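Tetratricopeptide TPR_2 repeat protein (Thermobaculum terrenum, PDB 5DJS) combines tetratricopeptide repeats with a GT-B fold of glycosyl transferase family 41 and holds a bound uridine-5'-diphosphate. Local coordinates at residues T367-P372 with S376-A381; G60-L65 with G84-A89; H251-F256 with R277-L282; R112-L117 with A140-D145; L181-E186 with Y308-P313. The protein carries 1 engineered substitution. All coordinates share one frame; numbering follows the deposited sequence.

How the interactions relate
From the N terminus, interaction 2 comes first and joins helices 59-72 and 77-89 of two successive tetratricopeptide repeat ranges. Interaction 4 then closes a helical loop between helices 111-120 and 129-143. Interaction 5 opens at helix 176-187 and closes only at 308-313, with interaction 3 nested inside it, joining helix 253-257 to the approach to strand 281-285 of the first parallel sheet. Interaction 1 is the last and shortest closure, at the start of helix 372-383 beside the second sheet. No contacts cross. Interactions 3 and 4 touch, linking the helical region to the first sheet, and interactions 1 and 2 touch through Asp371 and Gly60, linking the repeats to the loop before helix 372-383.

Interaction 1: residues T367-P372 with S376-A381; sequences TGLQDP and SRLMRA
The first turn of helix 372-383, entered from strand 361-365 of the second parallel sheet of the GT-B fold, is where Pro372 meets Ser376. The carbonyl oxygen Pro372 O receives two bonds from the one serine. Ser376 N gives the ordinary helical bond at 2.9 Å, with an N-H...O angle of 154°. Ser376 OG donates to the same Pro372 O at 2.7 Å. The two donors reach the oxygen from opposite faces of the carbonyl plane, each tilted about 30° or slightly more out of it. With OG lying beside its own backbone N (chi1 -68°), the hydroxyl folds back along the helix and can make this second bond. Further into the protein the contact is apolar: Leu369 CD2 meets Leu378 CD2 at 4.0 Å, and the two side chains cross at about a right angle. Leu394 of strand 392-395 packs on Leu369, whose side chain is about 8 Å from the bound UDP. Before the helix, a type I beta turn runs from Gly368 to Asp371. Asp371 occupies the N-cap position but makes no side-chain capping bond; its OD2 accepts from Gly60 N of the repeat region instead. The serine hydroxyl thus spends its proton locally, on a carbonyl at the helix start, while a pair of buried leucine methyls ties the turn to the next part of the helix.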
# COMPACT_ATOMS: atom_id res chain seq x y z
N THR A 367 -10.04 -5.13 -7.31
CA THR A 367 -11.06 -4.10 -7.38
C THR A 367 -11.02 -3.54 -8.78
O THR A 367 -9.94 -3.30 -9.30
CB THR A 367 -10.76 -2.96 -6.41
OG1 THR A 367 -9.44 -2.48 -6.69
CG2 THR A 367 -10.83 -3.44 -4.97
N GLY A 368 -12.20 -3.33 -9.38
CA GLY A 368 -12.30 -2.87 -10.76
C GLY A 368 -12.75 -3.95 -11.72
O GLY A 368 -13.31 -3.64 -12.77
N LEU A 369 -12.56 -5.22 -11.35
CA LEU A 369 -12.98 -6.33 -12.20
C LEU A 369 -14.48 -6.57 -12.24
O LEU A 369 -14.95 -7.31 -13.10
CB LEU A 369 -12.23 -7.60 -11.82
CG LEU A 369 -10.72 -7.51 -12.09
CD1 LEU A 369 -10.04 -8.77 -11.62
CD2 LEU A 369 -10.42 -7.27 -13.57
N GLN A 370 -15.24 -5.94 -11.35
CA GLN A 370 -16.71 -5.87 -11.49
C GLN A 370 -17.19 -5.13 -12.75
O GLN A 370 -18.31 -5.40 -13.21
CB GLN A 370 -17.40 -5.31 -10.22
CG GLN A 370 -17.26 -3.81 -9.96
CD GLN A 370 -15.88 -3.40 -9.48
OE1 GLN A 370 -14.88 -4.04 -9.80
NE2 GLN A 370 -15.81 -2.34 -8.69
N ASP A 371 -16.38 -4.20 -13.29
CA ASP A 371 -16.75 -3.41 -14.49
C ASP A 371 -16.36 -4.16 -15.76
O ASP A 371 -15.18 -4.50 -15.92
CB ASP A 371 -16.04 -2.04 -14.53
CG ASP A 371 -16.54 -1.07 -13.47
OD1 ASP A 371 -17.77 -0.93 -13.28
OD2 ASP A 371 -15.67 -0.44 -12.84
N PRO A 372 -17.34 -4.38 -16.67
CA PRO A 372 -17.04 -5.01 -17.97
C PRO A 372 -15.98 -4.32 -18.82
O PRO A 372 -15.30 -5.01 -19.58
CB PRO A 372 -18.39 -4.99 -18.68
CG PRO A 372 -19.35 -5.19 -17.57
CD PRO A 372 -18.79 -4.37 -16.43
N SER A 376 -12.83 -6.51 -19.88
CA SER A 376 -12.69 -6.64 -21.34
C SER A 376 -11.31 -6.19 -21.82
O SER A 376 -10.66 -6.94 -22.57
CB SER A 376 -13.77 -5.84 -22.08
OG SER A 376 -15.04 -6.43 -21.88
N ARG A 377 -10.87 -5.01 -21.37
CA ARG A 377 -9.55 -4.49 -21.73
C ARG A 377 -8.41 -5.45 -21.35
O ARG A 377 -7.43 -5.60 -22.09
CB ARG A 377 -9.29 -3.10 -21.10
CG ARG A 377 -8.11 -2.35 -21.74
CD ARG A 377 -7.66 -1.11 -20.98
NE ARG A 377 -7.24 -1.45 -19.61
CZ ARG A 377 -7.95 -1.24 -18.49
NH1 ARG A 377 -9.15 -0.65 -18.51
NH2 ARG A 377 -7.44 -1.62 -17.32
N LEU A 378 -8.56 -6.12 -20.21
CA LEU A 378 -7.57 -7.10 -19.73
C LEU A 378 -7.60 -8.38 -20.57
O LEU A 378 -6.54 -8.91 -20.95
CB LEU A 378 -7.80 -7.39 -18.23
CG LEU A 378 -6.62 -7.44 -17.23
CD1 LEU A 378 -5.44 -6.54 -17.58
CD2 LEU A 378 -7.14 -7.09 -15.83
N MET A 379 -8.81 -8.87 -20.86
CA MET A 379 -9.00 -10.01 -21.79
C MET A 379 -8.40 -9.73 -23.16
O MET A 379 -7.68 -10.56 -23.71
CB MET A 379 -10.49 -10.35 -21.96
CG MET A 379 -11.14 -10.98 -20.73
SD MET A 379 -12.93 -11.17 -20.95
CE MET A 379 -12.96 -12.50 -22.13
N ARG A 380 -8.69 -8.55 -23.70
CA ARG A 380 -8.13 -8.16 -25.00
C ARG A 380 -6.62 -8.03 -24.96
O ARG A 380 -5.94 -8.40 -25.92
CB ARG A 380 -8.75 -6.86 -25.53
CG ARG A 380 -8.35 -6.56 -26.98
CD ARG A 380 -9.26 -5.57 -27.69
NE ARG A 380 -8.84 -4.18 -27.49
CZ ARG A 380 -7.80 -3.58 -28.09
NH1 ARG A 380 -7.01 -4.24 -28.95
NH2 ARG A 380 -7.54 -2.31 -27.82
N ALA A 381 -6.09 -7.49 -23.86
CA ALA A 381 -4.64 -7.37 -23.69
C ALA A 381 -3.96 -8.73 -23.80
O ALA A 381 -2.90 -8.84 -24.42
CB ALA A 381 -4.31 -6.71 -22.36

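Interaction 2: residues G60-L65 with G84-A89; sequences GLAATL and GNVLVA
Val86 meets Ala62 and Ala63 where helix 77-89 packs on helix 59-72, and these three buried residues make up the contact. The helices belong to successive tetratricopeptide repeat ranges, so the contact joins one repeat to the next. Val86 gives up the largest surface. Its CB is directed at the other helix, and both its methyl branches reach Ala62: CG1 is 4.0 Å from Ala62 CB, and CG2 lies at the same distance from that CB. The alanine methyl therefore faces the fork of the valine and touches both of its branches. Ala63 is met by one branch alone. Val86 CG1 stands 4.1 Å from Ala63 CB, and it also approaches the backbone at Ala63 N, 4.0 Å away. This double role of CG1 follows from a chi1 of 167°, which sets it opposite the valine backbone N and leaves CG2 on the N side. The small alanines are consistent with the close backbones, Ala63 CA and Val86 CA being 6.4 Å apart. No hydrogen bond links the two segments, and the side-chain contacts are all apolar. Tyr59 and Leu66 also pack on Val86, so the valine lies among positions 59, 62, 63 and 66, the i, i+3, i+4, i+7 spacing that receives a knob in knobs-into-holes packing. Nearby, Leu87 rests on Arg67. From a different side of helix 59-72, Leu61 and Leu65 pack on helix 43-56, while Val88 of helix 77-89 touches Tyr123 in the loop after helix 111-120.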
# COMPACT_ATOMS: atom_id res chain seq x y z
N GLY A 60 -14.88 2.37 -13.72
CA GLY A 60 -15.65 2.68 -14.94
C GLY A 60 -16.51 3.93 -14.83
O GLY A 60 -16.36 4.85 -15.63
N LEU A 61 -17.39 3.96 -13.83
CA LEU A 61 -18.20 5.14 -13.54
C LEU A 61 -17.33 6.31 -13.14
O LEU A 61 -17.50 7.43 -13.65
CB LEU A 61 -19.20 4.86 -12.42
CG LEU A 61 -20.19 5.97 -12.02
CD1 LEU A 61 -20.99 6.52 -13.21
CD2 LEU A 61 -21.15 5.46 -10.96
N ALA A 62 -16.42 6.05 -12.20
CA ALA A 62 -15.50 7.06 -11.68
C ALA A 62 -14.86 7.85 -12.82
O ALA A 62 -15.02 9.07 -12.90
CB ALA A 62 -14.43 6.41 -10.83
N ALA A 63 -14.19 7.11 -13.70
CA ALA A 63 -13.43 7.70 -14.81
C ALA A 63 -14.28 8.59 -15.71
O ALA A 63 -13.84 9.68 -16.06
CB ALA A 63 -12.77 6.61 -15.64
N THR A 64 -15.49 8.14 -16.06
CA THR A 64 -16.33 8.95 -16.96
C THR A 64 -16.95 10.17 -16.24
O THR A 64 -17.04 11.23 -16.85
CB THR A 64 -17.38 8.13 -17.76
OG1 THR A 64 -18.25 7.43 -16.89
CG2 THR A 64 -16.68 7.14 -18.70
N LEU A 65 -17.32 10.04 -14.97
CA LEU A 65 -17.68 11.23 -14.18
C LEU A 65 -16.54 12.28 -14.08
O LEU A 65 -16.77 13.49 -14.26
CB LEU A 65 -18.12 10.83 -12.77
CG LEU A 65 -19.47 10.12 -12.68
CD1 LEU A 65 -19.64 9.59 -11.27
CD2 LEU A 65 -20.63 11.04 -13.03
N GLY A 84 -6.32 10.98 -12.79
CA GLY A 84 -5.05 10.25 -12.83
C GLY A 84 -4.97 9.08 -11.85
O GLY A 84 -4.52 7.98 -12.22
N ASN A 85 -5.43 9.30 -10.61
CA ASN A 85 -5.45 8.23 -9.60
C ASN A 85 -6.38 7.08 -9.97
O ASN A 85 -6.02 5.92 -9.81
CB ASN A 85 -5.79 8.75 -8.20
CG ASN A 85 -4.65 9.53 -7.52
OD1 ASN A 85 -4.91 10.40 -6.69
ND2 ASN A 85 -3.39 9.21 -7.84
N VAL A 86 -7.57 7.42 -10.46
CA VAL A 86 -8.50 6.41 -10.94
C VAL A 86 -7.89 5.60 -12.09
O VAL A 86 -7.95 4.37 -12.07
CB VAL A 86 -9.85 7.02 -11.33
CG1 VAL A 86 -10.70 6.03 -12.12
CG2 VAL A 86 -10.60 7.45 -10.08
N LEU A 87 -7.28 6.29 -13.05
CA LEU A 87 -6.66 5.62 -14.19
C LEU A 87 -5.50 4.69 -13.79
O LEU A 87 -5.43 3.56 -14.28
CB LEU A 87 -6.18 6.64 -15.22
CG LEU A 87 -7.29 7.41 -15.94
CD1 LEU A 87 -6.70 8.58 -16.72
CD2 LEU A 87 -8.10 6.52 -16.87
N VAL A 88 -4.62 5.17 -12.91
CA VAL A 88 -3.56 4.33 -12.35
C VAL A 88 -4.17 3.11 -11.65
O VAL A 88 -3.74 1.99 -11.91
CB VAL A 88 -2.66 5.12 -11.35
CG1 VAL A 88 -1.77 4.18 -10.53
CG2 VAL A 88 -1.77 6.09 -12.10
N ALA A 89 -5.17 3.33 -10.80
CA ALA A 89 -5.77 2.23 -10.01
C ALA A 89 -6.53 1.22 -10.89
O ALA A 89 -6.68 0.07 -10.51
CB ALA A 89 -6.69 2.78 -8.94

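Interaction 3: residues H251-F256 with R277-L282; sequences HRLFAF and RAMDYL
Met279 bends its thioether between Leu253 and Phe256, and its terminal methyl forms the tight part of this buried contact. Met279 CE lies 3.6 Å from Leu253 CD2 and equally close, 3.6 Å, to Phe256 CD2, so a single methyl joins the two helix residues. CG stands opposite the methionine backbone N (chi1 -161°), and bends at the next two torsions curl the end of the chain back to the helix. The sulfur takes part as well: Met279 SD is 5.0 Å from the centroid of the Phe256 ring and 51° off the ring normal, an oblique Met-aromatic contact. Leu253 and Met279 run across one another at about a right angle. The remainder is slighter. Ala278 directs its CB at the helix, where it comes within 3.4 Å of Phe256 O, with no hydrogen bond between the segments. That oxygen is nevertheless satisfied, for Gln264 NE2 bonds to both Phe256 O and Ala278 O and bridges the two backbones. Beyond Ala278 the chain turns to solvent at the exposed Arg277, whose backbone N bonds to Asp145 OD1 of segment 140-145. Helix 253-257 lies in the connection between the adjacent parallel strands 240-243 and 263-266, and the methionine precedes the next strand, 281-285. Leu241 and Asp243 of strand 240-243 pack on Phe256, and Asp243 also touches Leu253 and Met279, setting the cluster against strand 240-243, an inner strand of the first parallel sheet.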
# COMPACT_ATOMS: atom_id res chain seq x y z
N HIS A 251 -1.00 9.97 5.01
CA HIS A 251 0.15 10.21 5.88
C HIS A 251 0.03 11.55 6.60
O HIS A 251 -0.93 12.31 6.38
CB HIS A 251 1.44 10.18 5.05
CG HIS A 251 1.52 11.28 4.02
ND1 HIS A 251 1.45 11.03 2.67
CD2 HIS A 251 1.64 12.62 4.15
CE1 HIS A 251 1.53 12.16 2.00
NE2 HIS A 251 1.65 13.14 2.88
N ARG A 252 1.03 11.83 7.43
CA ARG A 252 1.10 13.07 8.18
C ARG A 252 2.56 13.54 8.25
O ARG A 252 3.07 13.87 9.32
CB ARG A 252 0.47 12.84 9.56
CG ARG A 252 -0.37 13.98 10.09
CD ARG A 252 -1.42 14.44 9.09
NE ARG A 252 -2.69 14.73 9.74
CZ ARG A 252 -2.98 15.81 10.44
NH1 ARG A 252 -2.10 16.77 10.64
NH2 ARG A 252 -4.20 15.91 10.95
N LEU A 253 3.19 13.61 7.09
CA LEU A 253 4.63 13.78 6.96
C LEU A 253 5.06 15.21 7.17
O LEU A 253 6.24 15.47 7.40
CB LEU A 253 5.11 13.32 5.58
CG LEU A 253 5.09 11.82 5.31
CD1 LEU A 253 5.17 11.53 3.82
CD2 LEU A 253 6.23 11.12 6.05
N PHE A 254 4.13 16.16 7.07
CA PHE A 254 4.47 17.56 7.39
C PHE A 254 4.51 17.80 8.90
O PHE A 254 5.18 18.71 9.36
CB PHE A 254 3.50 18.52 6.70
CG PHE A 254 3.39 18.29 5.23
CD1 PHE A 254 4.52 18.34 4.43
CD2 PHE A 254 2.17 17.98 4.65
CE1 PHE A 254 4.44 18.12 3.06
CE2 PHE A 254 2.07 17.75 3.29
CZ PHE A 254 3.21 17.83 2.49
N ALA A 255 3.80 16.99 9.67
CA ALA A 255 4.03 16.92 11.10
C ALA A 255 5.43 16.34 11.38
O ALA A 255 6.20 16.92 12.15
CB ALA A 255 2.93 16.11 11.79
N PHE A 256 5.77 15.23 10.72
CA PHE A 256 7.13 14.65 10.80
C PHE A 256 8.20 15.64 10.36
O PHE A 256 9.30 15.64 10.88
CB PHE A 256 7.28 13.38 9.94
CG PHE A 256 6.74 12.14 10.59
CD1 PHE A 256 5.37 11.89 10.61
CD2 PHE A 256 7.60 11.22 11.17
CE1 PHE A 256 4.86 10.75 11.20
CE2 PHE A 256 7.10 10.08 11.77
CZ PHE A 256 5.73 9.84 11.78
N ARG A 277 14.70 14.99 4.78
CA ARG A 277 15.75 15.09 5.81
C ARG A 277 15.22 14.70 7.19
O ARG A 277 15.92 14.04 7.96
CB ARG A 277 16.31 16.51 5.93
CG ARG A 277 17.14 17.00 4.76
CD ARG A 277 17.64 18.43 5.00
NE ARG A 277 19.07 18.47 5.30
CZ ARG A 277 20.05 18.59 4.39
NH1 ARG A 277 19.79 18.70 3.08
NH2 ARG A 277 21.32 18.61 4.79
N ALA A 278 13.99 15.13 7.49
CA ALA A 278 13.33 14.88 8.79
C ALA A 278 13.09 13.42 9.17
O ALA A 278 12.91 13.11 10.36
CB ALA A 278 12.01 15.64 8.86
N MET A 279 13.06 12.52 8.19
CA MET A 279 12.94 11.09 8.47
C MET A 279 14.33 10.49 8.69
O MET A 279 15.19 10.52 7.80
CB MET A 279 12.20 10.38 7.34
CG MET A 279 11.61 9.03 7.73
SD MET A 279 10.27 9.09 8.95
CE MET A 279 8.99 9.99 8.07
N ASP A 280 14.55 9.95 9.88
CA ASP A 280 15.88 9.50 10.30
C ASP A 280 16.11 8.10 9.79
O ASP A 280 17.16 7.82 9.21
CB ASP A 280 16.03 9.52 11.83
CG ASP A 280 15.68 10.88 12.46
OD1 ASP A 280 16.30 11.90 12.08
OD2 ASP A 280 14.78 10.90 13.34
N TYR A 281 15.13 7.22 10.02
CA TYR A 281 15.25 5.79 9.68
C TYR A 281 14.13 5.25 8.79
O TYR A 281 12.99 5.70 8.86
CB TYR A 281 15.30 4.97 10.97
CG TYR A 281 16.51 5.31 11.81
CD1 TYR A 281 17.75 4.75 11.53
CD2 TYR A 281 16.42 6.23 12.85
CE1 TYR A 281 18.87 5.06 12.28
CE2 TYR A 281 17.53 6.56 13.61
CZ TYR A 281 18.75 5.97 13.32
OH TYR A 281 19.85 6.28 14.06
N LEU A 282 14.49 4.29 7.94
CA LEU A 282 13.53 3.46 7.24
C LEU A 282 13.84 2.01 7.63
O LEU A 282 14.95 1.53 7.41
CB LEU A 282 13.67 3.66 5.73
CG LEU A 282 12.66 2.94 4.83
CD1 LEU A 282 12.36 3.73 3.56
CD2 LEU A 282 13.13 1.54 4.47

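Interaction 4: residues R112-L117 with A140-D145; sequences RAHSGL and ARRYAD
The backbones of helix 111-120 and the last part of helix 129-143 stay well apart where His114 meets Arg142 and Tyr143, with His114 CA 10.2 Å from Tyr143 CA, and long side chains span the gap. His114 supplies the reach from its helix. Its ring swings away from the backbone N (chi1 -159°) and points at both partners. His114 CD2 comes to 4.5 Å from Tyr143 CE2, arriving at the edge of the phenol ring and near its plane. At the neighbouring ring atom, His114 NE2 is 4.4 Å from Arg142 NE, too far for a bond, and the guanidinium lies obliquely to the imidazole. Arg142 NE is held instead in a salt bridge to Asp138 OD1, one turn earlier on the same helix. Arg141 NH2 lies 3.5 Å above the plane of the Arg142 guanidinium, offset toward its rim. The negative charge of Asp138 probably offsets these two neighbouring positive groups, although Arg141 NH1 is only a long, weak ion-pair partner of its OD2. Tyr143 is backed by its own neighbour, with Arg142 CB 3.6 Å above the centre of its ring. The contact is thus loose van der Waals packing, buried at His114 and exposed at Arg142. Trp139 completes the aromatic group, meeting the His114 ring with planes at about 55° and Tyr143 edge-to-face. Leu135 of helix 129-143 and Leu104 of helix 93-106 also pack on His114, so the histidine lies among three consecutive helices of the helical region.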
# COMPACT_ATOMS: atom_id res chain seq x y z
N ARG A 112 -0.06 16.89 -3.11
CA ARG A 112 -0.70 15.56 -3.16
C ARG A 112 -0.54 14.92 -4.53
O ARG A 112 -0.34 13.71 -4.63
CB ARG A 112 -2.18 15.62 -2.77
CG ARG A 112 -2.43 15.46 -1.27
CD ARG A 112 -3.91 15.39 -0.94
NE ARG A 112 -4.54 14.15 -1.43
CZ ARG A 112 -5.85 13.87 -1.39
NH1 ARG A 112 -6.72 14.74 -0.88
NH2 ARG A 112 -6.28 12.71 -1.88
N ALA A 113 -0.61 15.73 -5.59
CA ALA A 113 -0.39 15.27 -6.96
C ALA A 113 1.08 14.92 -7.19
O ALA A 113 1.39 13.99 -7.93
CB ALA A 113 -0.83 16.33 -7.96
N HIS A 114 1.97 15.66 -6.55
CA HIS A 114 3.40 15.40 -6.61
C HIS A 114 3.73 14.06 -5.94
O HIS A 114 4.52 13.30 -6.48
CB HIS A 114 4.15 16.56 -5.94
CG HIS A 114 5.59 16.69 -6.34
ND1 HIS A 114 6.50 15.66 -6.22
CD2 HIS A 114 6.28 17.75 -6.80
CE1 HIS A 114 7.69 16.08 -6.63
NE2 HIS A 114 7.58 17.34 -6.98
N SER A 115 3.12 13.76 -4.78
CA SER A 115 3.23 12.43 -4.14
C SER A 115 2.67 11.35 -5.06
O SER A 115 3.37 10.38 -5.40
CB SER A 115 2.44 12.35 -2.83
OG SER A 115 3.02 13.11 -1.80
N GLY A 116 1.41 11.54 -5.45
CA GLY A 116 0.69 10.59 -6.30
C GLY A 116 1.51 10.20 -7.51
O GLY A 116 1.62 9.02 -7.84
N LEU A 117 2.11 11.21 -8.16
CA LEU A 117 3.01 10.99 -9.29
C LEU A 117 4.20 10.12 -8.87
O LEU A 117 4.48 9.11 -9.51
CB LEU A 117 3.48 12.33 -9.86
CG LEU A 117 4.47 12.31 -11.03
CD1 LEU A 117 3.89 11.59 -12.23
CD2 LEU A 117 4.87 13.72 -11.40
N ALA A 140 10.30 16.82 -1.29
CA ALA A 140 10.76 17.09 0.07
C ALA A 140 11.28 18.50 0.19
O ALA A 140 10.88 19.24 1.09
CB ALA A 140 11.86 16.10 0.47
N ARG A 141 12.16 18.86 -0.74
CA ARG A 141 12.73 20.21 -0.79
C ARG A 141 11.64 21.29 -0.82
O ARG A 141 11.79 22.32 -0.17
CB ARG A 141 13.64 20.35 -2.01
CG ARG A 141 14.68 21.46 -1.90
CD ARG A 141 15.27 21.81 -3.26
NE ARG A 141 14.21 22.17 -4.23
CZ ARG A 141 13.92 21.52 -5.36
NH1 ARG A 141 14.62 20.46 -5.77
NH2 ARG A 141 12.92 21.96 -6.11
N ARG A 142 10.56 21.04 -1.55
CA ARG A 142 9.47 22.00 -1.70
C ARG A 142 8.61 22.12 -0.45
O ARG A 142 8.30 23.23 -0.03
CB ARG A 142 8.58 21.63 -2.89
CG ARG A 142 9.23 21.89 -4.24
CD ARG A 142 8.33 21.49 -5.39
NE ARG A 142 9.09 21.47 -6.63
CZ ARG A 142 9.47 22.54 -7.33
NH1 ARG A 142 9.14 23.77 -6.94
NH2 ARG A 142 10.18 22.37 -8.45
N TYR A 143 8.22 20.97 0.13
CA TYR A 143 7.14 20.92 1.13
C TYR A 143 7.52 20.46 2.54
O TYR A 143 6.75 20.67 3.48
CB TYR A 143 5.99 20.06 0.60
CG TYR A 143 5.53 20.48 -0.77
CD1 TYR A 143 5.09 21.78 -1.01
CD2 TYR A 143 5.56 19.58 -1.84
CE1 TYR A 143 4.68 22.18 -2.28
CE2 TYR A 143 5.15 19.97 -3.11
CZ TYR A 143 4.72 21.26 -3.33
OH TYR A 143 4.34 21.56 -4.61
N ALA A 144 8.70 19.86 2.70
CA ALA A 144 9.07 19.19 3.95
C ALA A 144 10.30 19.80 4.60
O ALA A 144 10.24 20.25 5.74
CB ALA A 144 9.29 17.71 3.70
N ASP A 145 11.42 19.80 3.87
CA ASP A 145 12.71 20.26 4.41
C ASP A 145 12.75 21.72 4.91
O ASP A 145 13.48 22.02 5.85
CB ASP A 145 13.84 20.00 3.41
CG ASP A 145 14.12 18.50 3.20
OD1 ASP A 145 13.45 17.64 3.84
OD2 ASP A 145 15.01 18.18 2.38

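Interaction 5: residues L181-E186 with Y308-P313; sequences LEPVIE and YLPCNP
Pro183 and Pro310 set their rings at about a right angle, CG against CG at 3.7 Å, where a helix of the first GT-B domain meets the connection leading towards the second. Pro183 lies on helix 176-187, which is kinked at this point because the proline N makes no bond to the preceding turn. Pro310 belongs to the irregular chain between strand 300-304 of the first sheet and strand 332-335 of the second. Val184, next on the helix, adds a second apolar touch: its CG2 is 4.1 Å from Pro310 CG, again with the side chains roughly perpendicular. Pro310 CG therefore lies within reach of two helix residues. Phe504 of helix 479-521 packs on both Val184 and Pro310, so the last long helix returns to seal this junction. Gln501 of that helix bonds to Pro183 O through its NE2 and also touches Asn312, while the backbone N and O of Cys311 bond to Asp500 and Trp430. Beyond the prolines, Asn312 turns its carboxamide towards the helix. Its CG sits between its own backbone N and carbonyl carbon (chi1 66°), which brings the amide across the Pro183 ring at an oblique angle. No hydrogen bond joins the segments here; both ends of the amide meet aliphatic carbon, with Asn312 OD1 3.7 Å and Asn312 ND2 4.1 Å from Pro183 CB.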
# COMPACT_ATOMS: atom_id res chain seq x y z
N LEU A 181 0.14 -4.21 11.86
CA LEU A 181 0.38 -3.45 13.09
C LEU A 181 -0.19 -4.16 14.31
O LEU A 181 0.44 -4.16 15.36
CB LEU A 181 -0.19 -2.03 13.00
CG LEU A 181 0.11 -1.12 14.20
CD1 LEU A 181 1.61 -0.85 14.31
CD2 LEU A 181 -0.66 0.18 14.09
N GLU A 182 -1.39 -4.74 14.17
CA GLU A 182 -2.05 -5.46 15.29
C GLU A 182 -1.13 -6.40 16.10
O GLU A 182 -1.07 -6.27 17.32
CB GLU A 182 -3.30 -6.21 14.79
CG GLU A 182 -3.99 -7.03 15.88
CD GLU A 182 -5.39 -7.47 15.51
OE1 GLU A 182 -6.18 -7.71 16.45
OE2 GLU A 182 -5.71 -7.59 14.31
N PRO A 183 -0.44 -7.35 15.44
CA PRO A 183 0.48 -8.19 16.22
C PRO A 183 1.54 -7.39 16.97
O PRO A 183 1.81 -7.69 18.14
CB PRO A 183 1.14 -9.08 15.15
CG PRO A 183 0.86 -8.42 13.85
CD PRO A 183 -0.45 -7.73 14.02
N VAL A 184 2.12 -6.39 16.30
CA VAL A 184 3.18 -5.56 16.88
C VAL A 184 2.70 -4.79 18.12
O VAL A 184 3.40 -4.76 19.13
CB VAL A 184 3.79 -4.60 15.82
CG1 VAL A 184 4.71 -3.56 16.46
CG2 VAL A 184 4.57 -5.40 14.80
N ILE A 185 1.53 -4.18 18.02
CA ILE A 185 0.93 -3.45 19.13
C ILE A 185 0.64 -4.38 20.32
O ILE A 185 0.94 -4.02 21.46
CB ILE A 185 -0.34 -2.70 18.68
CG1 ILE A 185 0.06 -1.40 18.00
CG2 ILE A 185 -1.25 -2.36 19.86
CD1 ILE A 185 -1.11 -0.63 17.43
N GLU A 186 0.05 -5.55 20.05
CA GLU A 186 -0.24 -6.53 21.12
C GLU A 186 1.02 -6.99 21.84
O GLU A 186 1.06 -7.00 23.06
CB GLU A 186 -0.99 -7.75 20.57
CG GLU A 186 -1.45 -8.73 21.65
CD GLU A 186 -2.20 -9.93 21.12
OE1 GLU A 186 -3.28 -10.25 21.69
OE2 GLU A 186 -1.72 -10.56 20.15
N TYR A 308 10.97 -8.14 7.10
CA TYR A 308 10.62 -6.82 7.67
C TYR A 308 9.20 -6.68 8.24
O TYR A 308 8.85 -5.60 8.68
CB TYR A 308 10.91 -5.71 6.65
CG TYR A 308 9.81 -5.43 5.61
CD1 TYR A 308 9.41 -6.41 4.69
CD2 TYR A 308 9.21 -4.17 5.54
CE1 TYR A 308 8.43 -6.14 3.74
CE2 TYR A 308 8.23 -3.90 4.59
CZ TYR A 308 7.84 -4.88 3.70
OH TYR A 308 6.88 -4.61 2.76
N LEU A 309 8.40 -7.75 8.24
CA LEU A 309 7.04 -7.73 8.75
C LEU A 309 6.75 -8.99 9.57
O LEU A 309 7.43 -10.00 9.39
CB LEU A 309 6.06 -7.69 7.58
CG LEU A 309 6.21 -6.54 6.59
CD1 LEU A 309 5.32 -6.77 5.38
CD2 LEU A 309 5.83 -5.25 7.26
N PRO A 310 5.72 -8.94 10.46
CA PRO A 310 5.28 -10.14 11.17
C PRO A 310 4.37 -11.05 10.31
O PRO A 310 3.32 -10.60 9.83
CB PRO A 310 4.51 -9.58 12.37
CG PRO A 310 3.96 -8.27 11.89
CD PRO A 310 4.92 -7.75 10.85
N CYS A 311 4.76 -12.31 10.16
CA CYS A 311 4.08 -13.30 9.29
C CYS A 311 3.04 -14.22 9.98
O CYS A 311 2.49 -15.12 9.33
CB CYS A 311 5.15 -14.16 8.61
SG CYS A 311 6.30 -13.21 7.60
N ASN A 312 2.76 -14.01 11.26
CA ASN A 312 1.76 -14.84 11.95
C ASN A 312 0.35 -14.57 11.42
O ASN A 312 -0.03 -13.41 11.27
CB ASN A 312 1.81 -14.63 13.47
CG ASN A 312 1.41 -13.22 13.89
OD1 ASN A 312 2.00 -12.25 13.44
ND2 ASN A 312 0.39 -13.11 14.72
N PRO A 313 -0.43 -15.62 11.13
CA PRO A 313 -1.73 -15.44 10.49
C PRO A 313 -2.83 -15.07 11.47
O PRO A 313 -2.67 -15.29 12.66
CB PRO A 313 -2.02 -16.82 9.92
CG PRO A 313 -1.48 -17.72 10.98
CD PRO A 313 -0.24 -17.04 11.51